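Local coordinates for protein Phikz039 (Pseudomonas phage phikz, PDB 3ZBP) that is PhuZ, a phage-encoded member of the tubulin family, and holds a GDP in the nucleotide pocket of its tubulin-like fold, at residues 15-20 / 39-44; 50-55 / 79-84; 72-77 / 105-110. One frame throughout, in Å; residues are numbered along the deposited sequence.

Interaction 1. Residues 15-20 / 39-44. With GDP (guanosine-5'-diphosphate), chain B.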
loop_
_atom_site.group_PDB
_atom_site.type_symbol
_atom_site.label_atom_id
_atom_site.label_comp_id
_atom_site.label_asym_id
_atom_site.label_seq_id
_atom_site.Cartn_x
_atom_site.Cartn_y
_atom_site.Cartn_z
ATOM N N ALA A 15 2.843 -8.135 -9.063
ATOM C CA ALA A 15 3.634 -7.926 -7.852
ATOM C C ALA A 15 2.807 -8.286 -6.627
ATOM O O ALA A 15 3.311 -8.910 -5.684
ATOM C CB ALA A 15 4.124 -6.467 -7.768
ATOM N N GLY A 16 1.533 -7.894 -6.652
ATOM C CA GLY A 16 0.605 -8.210 -5.581
ATOM C C GLY A 16 0.446 -9.699 -5.353
ATOM O O GLY A 16 0.438 -10.166 -4.210
ATOM N N PHE A 17 0.297 -10.453 -6.432
ATOM C CA PHE A 17 0.176 -11.907 -6.327
ATOM C C PHE A 17 1.442 -12.541 -5.741
ATOM O O PHE A 17 1.358 -13.421 -4.890
ATOM C CB PHE A 17 -0.109 -12.510 -7.704
ATOM C CG PHE A 17 -1.561 -12.547 -8.060
ATOM C CD1 PHE A 17 -2.356 -11.414 -7.927
ATOM C CD2 PHE A 17 -2.136 -13.711 -8.534
ATOM C CE1 PHE A 17 -3.710 -11.445 -8.265
ATOM C CE2 PHE A 17 -3.490 -13.754 -8.876
ATOM C CZ PHE A 17 -4.270 -12.613 -8.747
ATOM N N ARG A 18 2.608 -12.091 -6.205
ATOM C CA ARG A 18 3.882 -12.604 -5.706
ATOM C C ARG A 18 4.050 -12.315 -4.209
ATOM O O ARG A 18 4.459 -13.191 -3.439
ATOM C CB ARG A 18 5.045 -12.006 -6.520
ATOM C CG ARG A 18 5.099 -12.511 -7.975
ATOM C CD ARG A 18 5.621 -11.485 -9.010
ATOM N NE ARG A 18 5.279 -11.939 -10.362
ATOM C CZ ARG A 18 4.941 -11.154 -11.388
ATOM N NH1 ARG A 18 4.905 -9.828 -11.266
ATOM N NH2 ARG A 18 4.636 -11.709 -12.554
ATOM N N ILE A 19 3.725 -11.095 -3.791
ATOM C CA ILE A 19 3.807 -10.744 -2.367
ATOM C C ILE A 19 2.815 -11.566 -1.534
ATOM O O ILE A 19 3.157 -12.084 -0.464
ATOM C CB ILE A 19 3.605 -9.232 -2.151
ATOM C CG1 ILE A 19 4.767 -8.478 -2.798
ATOM C CG2 ILE A 19 3.542 -8.893 -0.658
ATOM C CD1 ILE A 19 4.518 -6.990 -3.027
ATOM N N GLY A 20 1.592 -11.708 -2.039
ATOM C CA GLY A 20 0.587 -12.494 -1.348
ATOM C C GLY A 20 1.040 -13.930 -1.142
ATOM O O GLY A 20 0.793 -14.517 -0.079
ATOM N N ASN A 39 -0.651 -14.920 -13.499
ATOM C CA ASN A 39 0.085 -14.735 -12.244
ATOM C C ASN A 39 -0.359 -15.656 -11.108
ATOM O O ASN A 39 0.184 -15.600 -9.998
ATOM C CB ASN A 39 -0.001 -13.281 -11.800
ATOM C CG ASN A 39 0.770 -12.353 -12.717
ATOM O OD1 ASN A 39 1.921 -12.626 -13.051
ATOM N ND2 ASN A 39 0.133 -11.263 -13.145
ATOM N N LYS A 40 -1.347 -16.499 -11.372
ATOM C CA LYS A 40 -1.878 -17.351 -10.308
ATOM C C LYS A 40 -0.821 -18.306 -9.779
ATOM O O LYS A 40 0.037 -18.772 -10.529
ATOM C CB LYS A 40 -3.081 -18.146 -10.799
ATOM C CG LYS A 40 -4.362 -17.327 -10.990
ATOM C CD LYS A 40 -5.511 -18.297 -11.257
ATOM C CE LYS A 40 -6.837 -17.613 -11.509
ATOM N NZ LYS A 40 -7.874 -18.657 -11.794
ATOM N N HIS A 41 -0.880 -18.591 -8.485
ATOM C CA HIS A 41 0.029 -19.550 -7.872
ATOM C C HIS A 41 -0.788 -20.498 -7.001
ATOM O O HIS A 41 -2.017 -20.420 -6.977
ATOM C CB HIS A 41 1.089 -18.830 -7.039
ATOM C CG HIS A 41 0.533 -17.751 -6.159
ATOM N ND1 HIS A 41 -0.246 -18.017 -5.049
ATOM C CD2 HIS A 41 0.638 -16.400 -6.231
ATOM C CE1 HIS A 41 -0.591 -16.876 -4.472
ATOM N NE2 HIS A 41 -0.067 -15.881 -5.169
ATOM N N LYS A 42 -0.119 -21.382 -6.271
ATOM C CA LYS A 42 -0.837 -22.457 -5.580
ATOM C C LYS A 42 -1.868 -21.990 -4.545
ATOM O O LYS A 42 -2.774 -22.742 -4.197
ATOM C CB LYS A 42 0.142 -23.450 -4.942
ATOM C CG LYS A 42 0.869 -22.896 -3.739
ATOM C CD LYS A 42 1.286 -24.005 -2.787
ATOM C CE LYS A 42 2.709 -24.451 -3.038
ATOM N NZ LYS A 42 3.165 -25.414 -1.996
ATOM N N HIS A 43 -1.758 -20.754 -4.066
ATOM C CA HIS A 43 -2.699 -20.278 -3.053
ATOM C C HIS A 43 -3.900 -19.500 -3.588
ATOM O O HIS A 43 -4.752 -19.064 -2.814
ATOM C CB HIS A 43 -1.969 -19.470 -1.980
ATOM C CG HIS A 43 -0.941 -20.265 -1.246
ATOM N ND1 HIS A 43 0.374 -19.862 -1.135
ATOM C CD2 HIS A 43 -1.027 -21.457 -0.615
ATOM C CE1 HIS A 43 1.048 -20.766 -0.448
ATOM N NE2 HIS A 43 0.224 -21.745 -0.119
ATOM N N ASN A 44 -3.977 -19.315 -4.897
ATOM C CA ASN A 44 -5.158 -18.687 -5.468
ATOM C C ASN A 44 -6.250 -19.714 -5.674
ATOM O O ASN A 44 -6.009 -20.754 -6.297
ATOM C CB ASN A 44 -4.843 -18.059 -6.822
ATOM C CG ASN A 44 -3.918 -16.866 -6.718
ATOM O OD1 ASN A 44 -2.786 -16.909 -7.196
ATOM N ND2 ASN A 44 -4.402 -15.786 -6.111
HETATM P PB GDP B . 0.887 -5.771 -13.473
HETATM O O1B GDP B . 0.391 -5.273 -14.811
HETATM O O2B GDP B . 0.505 -7.213 -13.263
HETATM O O3B GDP B . 0.249 -4.937 -12.393
HETATM O O3A GDP B . 2.494 -5.544 -13.472
HETATM P PA GDP B . 3.544 -6.206 -12.449
HETATM O O1A GDP B . 3.103 -6.081 -11.024
HETATM O O2A GDP B . 3.760 -7.660 -12.761
HETATM O "O5'" GDP B . 4.931 -5.466 -12.817
HETATM C "C5'" GDP B . 5.108 -4.054 -12.852
HETATM C "C4'" GDP B . 6.466 -3.644 -12.278
HETATM O "O4'" GDP B . 6.622 -4.292 -11.012
HETATM C "C3'" GDP B . 7.690 -4.032 -13.093
HETATM O "O3'" GDP B . 8.664 -2.995 -12.889
HETATM C "C2'" GDP B . 8.222 -5.268 -12.404
HETATM O "O2'" GDP B . 9.638 -5.350 -12.557
HETATM C "C1'" GDP B . 7.858 -5.007 -10.953
HETATM N N9 GDP B . 7.557 -6.237 -10.198
HETATM C C8 GDP B . 6.835 -7.270 -10.660
HETATM N N7 GDP B . 6.710 -8.226 -9.715
HETATM C C5 GDP B . 7.355 -7.797 -8.613
HETATM C C6 GDP B . 7.595 -8.333 -7.263
HETATM O O6 GDP B . 7.144 -9.460 -6.945
HETATM N N1 GDP B . 8.303 -7.587 -6.401
HETATM C C2 GDP B . 8.786 -6.378 -6.750
HETATM N N2 GDP B . 9.490 -5.677 -5.835
HETATM N N3 GDP B . 8.604 -5.828 -7.980
HETATM C C4 GDP B . 7.902 -6.481 -8.932
#
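The Phe17 ring meets Asn39 at its edge: backbone O of Asn39 lies near the ring plane, 3.3 Å from Phe17 CD2. The carboxamide of Asn44 comes in obliquely, its plane 34° from the ring, with OD1 3.5 Å from the same CD2, while Tyr32 packs against Phe17 edge-to-face. Asn44 OD1 also sits over the centre of one face of the His41 ring and takes the backbone N-H of His41 in its carbonyl plane, on a lone pair. The edge of that imidazole faces helix 13-22: His41 NE2 gives a weak, bent bond to Phe17 O at 2.9 Å. His41 ND1 receives the backbone N-H of His43, so both ring nitrogens have a partner, which favours this ring orientation. Arg18, the next residue after Phe17, starts away from the loop; its chain, bent at chi2 (147°), carries the guanidinium to GDP, where NH1 reaches O2A and N7, each at 2.9 Å. Asn39 OD1 lies 2.9 Å from Arg18 NH2 at a poor angle for a bond, while Asn39 ND2 bonds Asp34. Loop 39-44 thus meets the helix chiefly through the Phe17 ring and one weak hydrogen bond, whereas Ala15 N and Arg18 spend their bonds on GDP.

Interaction 2. Residues 50-55 / 79-84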
loop_
_atom_site.group_PDB
_atom_site.type_symbol
_atom_site.label_atom_id
_atom_site.label_comp_id
_atom_site.label_asym_id
_atom_site.label_seq_id
_atom_site.Cartn_x
_atom_site.Cartn_y
_atom_site.Cartn_z
ATOM N N ILE A 50 -10.310 -12.967 -7.714
ATOM C CA ILE A 50 -11.170 -12.535 -8.806
ATOM C C ILE A 50 -10.296 -12.163 -9.998
ATOM O O ILE A 50 -9.342 -11.392 -9.859
ATOM C CB ILE A 50 -11.985 -11.298 -8.428
ATOM C CG1 ILE A 50 -13.149 -11.670 -7.507
ATOM C CG2 ILE A 50 -12.557 -10.637 -9.664
ATOM C CD1 ILE A 50 -13.923 -10.445 -7.044
ATOM N N ILE A 51 -10.614 -12.722 -11.161
ATOM C CA ILE A 51 -9.894 -12.406 -12.399
ATOM C C ILE A 51 -10.837 -11.677 -13.373
ATOM O O ILE A 51 -11.882 -12.221 -13.755
ATOM C CB ILE A 51 -9.362 -13.695 -13.047
ATOM C CG1 ILE A 51 -8.409 -14.420 -12.096
ATOM C CG2 ILE A 51 -8.705 -13.412 -14.411
ATOM C CD1 ILE A 51 -7.106 -13.667 -11.781
ATOM N N ILE A 52 -10.487 -10.448 -13.746
ATOM C CA ILE A 52 -11.292 -9.657 -14.679
ATOM C C ILE A 52 -10.643 -9.675 -16.061
ATOM O O ILE A 52 -9.648 -8.979 -16.289
ATOM C CB ILE A 52 -11.415 -8.174 -14.225
ATOM C CG1 ILE A 52 -11.883 -8.081 -12.773
ATOM C CG2 ILE A 52 -12.359 -7.398 -15.148
ATOM C CD1 ILE A 52 -13.240 -8.719 -12.532
ATOM N N GLU A 53 -11.202 -10.448 -16.987
ATOM C CA GLU A 53 -10.563 -10.633 -18.294
ATOM C C GLU A 53 -11.383 -10.069 -19.457
ATOM O O GLU A 53 -12.609 -9.935 -19.372
ATOM C CB GLU A 53 -10.238 -12.118 -18.538
ATOM C CG GLU A 53 -11.427 -13.052 -18.387
ATOM C CD GLU A 53 -11.061 -14.524 -18.577
ATOM O OE1 GLU A 53 -9.929 -14.929 -18.208
ATOM O OE2 GLU A 53 -11.915 -15.274 -19.093
ATOM N N ALA A 54 -10.694 -9.728 -20.542
ATOM C CA ALA A 54 -11.365 -9.228 -21.737
ATOM C C ALA A 54 -12.281 -10.309 -22.285
ATOM O O ALA A 54 -11.866 -11.458 -22.436
ATOM C CB ALA A 54 -10.348 -8.812 -22.788
ATOM N N ASP A 55 -13.529 -9.943 -22.556
ATOM C CA ASP A 55 -14.462 -10.867 -23.181
ATOM C C ASP A 55 -13.965 -11.219 -24.580
ATOM O O ASP A 55 -14.135 -10.441 -25.520
ATOM C CB ASP A 55 -15.860 -10.258 -23.261
ATOM C CG ASP A 55 -16.915 -11.278 -23.648
ATOM O OD1 ASP A 55 -16.937 -12.374 -23.047
ATOM O OD2 ASP A 55 -17.721 -10.992 -24.553
ATOM N N GLU A 79 -9.885 0.817 -18.332
ATOM C CA GLU A 79 -11.137 0.606 -19.063
ATOM C C GLU A 79 -11.709 -0.772 -18.767
ATOM O O GLU A 79 -12.917 -0.923 -18.548
ATOM C CB GLU A 79 -10.924 0.759 -20.579
ATOM C CG GLU A 79 -10.881 2.203 -21.053
ATOM C CD GLU A 79 -10.463 2.321 -22.509
ATOM O OE1 GLU A 79 -10.068 1.291 -23.108
ATOM O OE2 GLU A 79 -10.528 3.442 -23.057
ATOM N N LEU A 80 -10.829 -1.775 -18.759
ATOM C CA LEU A 80 -11.235 -3.166 -18.558
ATOM C C LEU A 80 -11.832 -3.432 -17.182
ATOM O O LEU A 80 -12.813 -4.167 -17.073
ATOM C CB LEU A 80 -10.052 -4.118 -18.810
ATOM C CG LEU A 80 -10.279 -5.617 -18.549
ATOM C CD1 LEU A 80 -11.211 -6.271 -19.581
ATOM C CD2 LEU A 80 -8.955 -6.364 -18.499
ATOM N N ILE A 81 -11.260 -2.836 -16.138
ATOM C CA ILE A 81 -11.620 -3.215 -14.773
ATOM C C ILE A 81 -12.623 -2.306 -14.098
ATOM O O ILE A 81 -13.143 -2.646 -13.031
ATOM C CB ILE A 81 -10.408 -3.190 -13.852
ATOM C CG1 ILE A 81 -9.836 -1.771 -13.860
ATOM C CG2 ILE A 81 -9.386 -4.257 -14.269
ATOM C CD1 ILE A 81 -8.752 -1.550 -12.915
ATOM N N SER A 82 -12.880 -1.144 -14.680
ATOM C CA SER A 82 -13.648 -0.119 -13.967
ATOM C C SER A 82 -15.104 -0.500 -13.643
ATOM O O SER A 82 -15.631 -0.106 -12.602
ATOM C CB SER A 82 -13.556 1.222 -14.696
ATOM O OG SER A 82 -12.277 1.816 -14.480
ATOM N N ALA A 83 -15.744 -1.286 -14.501
ATOM C CA ALA A 83 -17.109 -1.719 -14.198
ATOM C C ALA A 83 -17.171 -2.743 -13.047
ATOM O O ALA A 83 -18.216 -2.905 -12.413
ATOM C CB ALA A 83 -17.785 -2.267 -15.445
ATOM N N HIS A 84 -16.065 -3.423 -12.754
ATOM C CA HIS A 84 -16.107 -4.481 -11.742
ATOM C C HIS A 84 -15.676 -4.082 -10.330
ATOM O O HIS A 84 -15.713 -4.915 -9.416
ATOM C CB HIS A 84 -15.309 -5.704 -12.200
ATOM C CG HIS A 84 -16.033 -6.550 -13.200
ATOM N ND1 HIS A 84 -16.149 -6.198 -14.527
ATOM C CD2 HIS A 84 -16.699 -7.720 -13.061
ATOM C CE1 HIS A 84 -16.844 -7.124 -15.166
ATOM N NE2 HIS A 84 -17.192 -8.056 -14.300
#
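Ile52 faces Leu80, Ile81 and His84 where strand 49-51, at the edge of the Rossmann-like nucleotide-binding half of this tubulin fold, runs on into a loop beside the end of helix 74-81. Ile52 CB lies 4.4 Å from Ile81 CG2. From there the side chain forks. Ile52 CG2, anti to the backbone N, reaches between the helix backbone and the imidazole, 3.8 Å from Leu80 O and over one face of the His84 ring. CG1 leads the other way round to Ile52 CD1, which rests 3.6 Å from both CG and CD2 of His84. The two branches therefore both bear on the histidine, placed there by a turn in which His84 N bonds Ile81 O. Leu80 fills the neighbouring place, its CG anti to the backbone N (chi1 176°), which sends the fork toward the 52-54 backbone. Beyond it Arg64 and Ile68 of helix 62-69 touch the same leucine. Ile81 instead turns its end inward, onto Thr111 and Ile112 of helix 109-122. No hydrogen bond crosses the contact, which rests on mainly apolar side chains packed against one another, the imidazole and the backbone. At the leucine fork, Leu80 CD2 lies 3.5 Å from Ile52 O and Leu80 CD1 3.6 Å from Ala54 N.

Interaction 3. Residues 72-77 / 105-110; sequences KDRKAA and GGASGS. With GDP (guanosine-5'-diphosphate), chain B.
Lys72 and Arg74 pass along different sides of the Gly106-Ala107 backbone, in the glycine-rich phosphate loop (GGASGS) that is the counterpart of the tubulin signature motif. Lys72, bent at chi2 (-63°), runs past Gly106 to the beta phosphate, where NZ bonds GDP O1B at 3.3 Å and also Gly69 O. Arg74 heads instead for Ser110: a bend at chi3 (73°) turns its guanidinium side-on to that residue, so that Arg74 NE bonds Ser110 OG at 2.8 Å and NH2 bonds the backbone O. Both acceptors lie in the guanidinium plane, which fixes the orientation of the group, and NH2 has a further partner in Thr150. Ser110 OG in turn donates to Gly106 O, tying the arginine to the loop. Ala107 CB packs on the 72-77 segment, 3.5 Å from Lys72 C and 3.9 Å from Ala77 CB. Asp73 caps helix 74-81, its OD1 taking Ala76 N. The loop's own N-H groups grip the phosphate: Ala107 N and Ser108 N both reach GDP O1B. Next along the chain, Gly109 N meets GDP O3B at 2.8 Å in an almost straight bond (174°).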
loop_
_atom_site.group_PDB
_atom_site.type_symbol
_atom_site.label_atom_id
_atom_site.label_comp_id
_atom_site.label_asym_id
_atom_site.label_seq_id
_atom_site.Cartn_x
_atom_site.Cartn_y
_atom_site.Cartn_z
ATOM N N LYS A 72 1.550 -2.966 -20.912
ATOM C CA LYS A 72 1.211 -2.313 -19.648
ATOM C C LYS A 72 0.532 -0.966 -19.865
ATOM O O LYS A 72 0.846 0.019 -19.192
ATOM C CB LYS A 72 2.444 -2.157 -18.745
ATOM C CG LYS A 72 3.192 -3.462 -18.448
ATOM C CD LYS A 72 2.337 -4.462 -17.678
ATOM C CE LYS A 72 3.187 -5.673 -17.266
ATOM N NZ LYS A 72 2.318 -6.841 -16.917
ATOM N N ASP A 73 -0.384 -0.927 -20.827
ATOM C CA ASP A 73 -1.159 0.267 -21.101
ATOM C C ASP A 73 -2.189 0.447 -19.976
ATOM O O ASP A 73 -3.180 -0.281 -19.914
ATOM C CB ASP A 73 -1.848 0.096 -22.458
ATOM C CG ASP A 73 -2.561 1.346 -22.924
ATOM O OD1 ASP A 73 -3.365 1.916 -22.160
ATOM O OD2 ASP A 73 -2.329 1.759 -24.080
ATOM N N ARG A 74 -1.953 1.409 -19.089
ATOM C CA ARG A 74 -2.832 1.635 -17.945
ATOM C C ARG A 74 -4.211 2.173 -18.323
ATOM O O ARG A 74 -5.208 1.839 -17.665
ATOM C CB ARG A 74 -2.180 2.580 -16.929
ATOM C CG ARG A 74 -0.987 1.985 -16.196
ATOM C CD ARG A 74 -0.376 2.989 -15.222
ATOM N NE ARG A 74 -1.220 3.185 -14.041
ATOM C CZ ARG A 74 -1.765 4.346 -13.692
ATOM N NH1 ARG A 74 -1.553 5.436 -14.430
ATOM N NH2 ARG A 74 -2.526 4.418 -12.599
ATOM N N LYS A 75 -4.293 3.001 -19.361
ATOM C CA LYS A 75 -5.620 3.442 -19.792
ATOM C C LYS A 75 -6.456 2.233 -20.201
ATOM O O LYS A 75 -7.620 2.118 -19.817
ATOM C CB LYS A 75 -5.544 4.437 -20.949
ATOM C CG LYS A 75 -6.895 4.741 -21.588
ATOM C CD LYS A 75 -6.712 5.589 -22.842
ATOM C CE LYS A 75 -8.041 5.934 -23.481
ATOM N NZ LYS A 75 -7.835 6.902 -24.604
ATOM N N ALA A 76 -5.852 1.325 -20.964
ATOM C CA ALA A 76 -6.582 0.153 -21.454
ATOM C C ALA A 76 -7.006 -0.716 -20.277
ATOM O O ALA A 76 -8.138 -1.221 -20.223
ATOM C CB ALA A 76 -5.720 -0.638 -22.442
ATOM N N ALA A 77 -6.097 -0.884 -19.321
ATOM C CA ALA A 77 -6.389 -1.720 -18.163
ATOM C C ALA A 77 -7.524 -1.120 -17.344
ATOM O O ALA A 77 -8.461 -1.826 -16.953
ATOM C CB ALA A 77 -5.136 -1.923 -17.310
ATOM N N GLY A 105 4.381 0.323 -11.551
ATOM C CA GLY A 105 4.966 0.313 -12.887
ATOM C C GLY A 105 4.264 -0.561 -13.908
ATOM O O GLY A 105 4.571 -0.489 -15.107
ATOM N N GLY A 106 3.327 -1.389 -13.450
ATOM C CA GLY A 106 2.567 -2.227 -14.359
ATOM C C GLY A 106 1.234 -1.586 -14.703
ATOM O O GLY A 106 1.047 -0.373 -14.521
ATOM N N ALA A 107 0.291 -2.392 -15.181
ATOM C CA ALA A 107 -0.988 -1.838 -15.605
ATOM C C ALA A 107 -2.173 -2.372 -14.810
ATOM O O ALA A 107 -3.214 -1.707 -14.717
ATOM C CB ALA A 107 -1.200 -2.075 -17.093
ATOM N N SER A 108 -2.045 -3.570 -14.255
ATOM C CA SER A 108 -3.169 -4.160 -13.529
ATOM C C SER A 108 -3.248 -3.689 -12.079
ATOM O O SER A 108 -4.281 -3.187 -11.630
ATOM C CB SER A 108 -3.120 -5.686 -13.624
ATOM O OG SER A 108 -3.325 -6.076 -14.978
ATOM N N GLY A 109 -2.160 -3.857 -11.341
ATOM C CA GLY A 109 -2.153 -3.414 -9.962
ATOM C C GLY A 109 -2.328 -1.911 -9.868
ATOM O O GLY A 109 -3.015 -1.423 -8.974
ATOM N N SER A 110 -1.745 -1.181 -10.813
ATOM C CA SER A 110 -1.668 0.279 -10.711
ATOM C C SER A 110 -2.973 0.934 -11.123
ATOM O O SER A 110 -3.108 2.156 -11.041
ATOM C CB SER A 110 -0.531 0.830 -11.574
ATOM O OG SER A 110 -0.826 0.683 -12.954
HETATM P PB GDP B . 0.887 -5.771 -13.473
HETATM O O1B GDP B . 0.391 -5.273 -14.811
HETATM O O2B GDP B . 0.505 -7.213 -13.263
HETATM O O3B GDP B . 0.249 -4.937 -12.393
HETATM O O3A GDP B . 2.494 -5.544 -13.472
HETATM P PA GDP B . 3.544 -6.206 -12.449
HETATM O O1A GDP B . 3.103 -6.081 -11.024
HETATM O O2A GDP B . 3.760 -7.660 -12.761
HETATM O "O5'" GDP B . 4.931 -5.466 -12.817
HETATM C "C5'" GDP B . 5.108 -4.054 -12.852
HETATM C "C4'" GDP B . 6.466 -3.644 -12.278
HETATM O "O4'" GDP B . 6.622 -4.292 -11.012
HETATM C "C3'" GDP B . 7.690 -4.032 -13.093
HETATM O "O3'" GDP B . 8.664 -2.995 -12.889
HETATM C "C2'" GDP B . 8.222 -5.268 -12.404
HETATM O "O2'" GDP B . 9.638 -5.350 -12.557
HETATM C "C1'" GDP B . 7.858 -5.007 -10.953
HETATM N N9 GDP B . 7.557 -6.237 -10.198
HETATM C C8 GDP B . 6.835 -7.270 -10.660
HETATM N N7 GDP B . 6.710 -8.226 -9.715
HETATM C C5 GDP B . 7.355 -7.797 -8.613
HETATM C C6 GDP B . 7.595 -8.333 -7.263
HETATM O O6 GDP B . 7.144 -9.460 -6.945
HETATM N N1 GDP B . 8.303 -7.587 -6.401
HETATM C C2 GDP B . 8.786 -6.378 -6.750
HETATM N N2 GDP B . 9.490 -5.677 -5.835
HETATM N N3 GDP B . 8.604 -5.828 -7.980
HETATM C C4 GDP B . 7.902 -6.481 -8.932
#

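Overall arrangement
All three contacts lie in the nucleotide-binding half of the chain, and their chemistry differs with their place in it. Interactions 1 and 3 both touch GDP, their centres about 17 Å apart: the first serves the alpha phosphate and base from helix 13-22, the third the beta phosphate from the glycine-rich loop. Interaction 1 is a surface contact of mixed character, an aromatic ring among polar groups; interaction 3 is partly buried, with two hydrogen bonds from one arginine. Interaction 2 is also partly buried but mainly apolar, and does not reach GDP. It shares helix 74-81 with interaction 3, which uses the start of that helix while interaction 2 uses its end, and meets interaction 1 where Lys40 and Phe17 pack on Ile51.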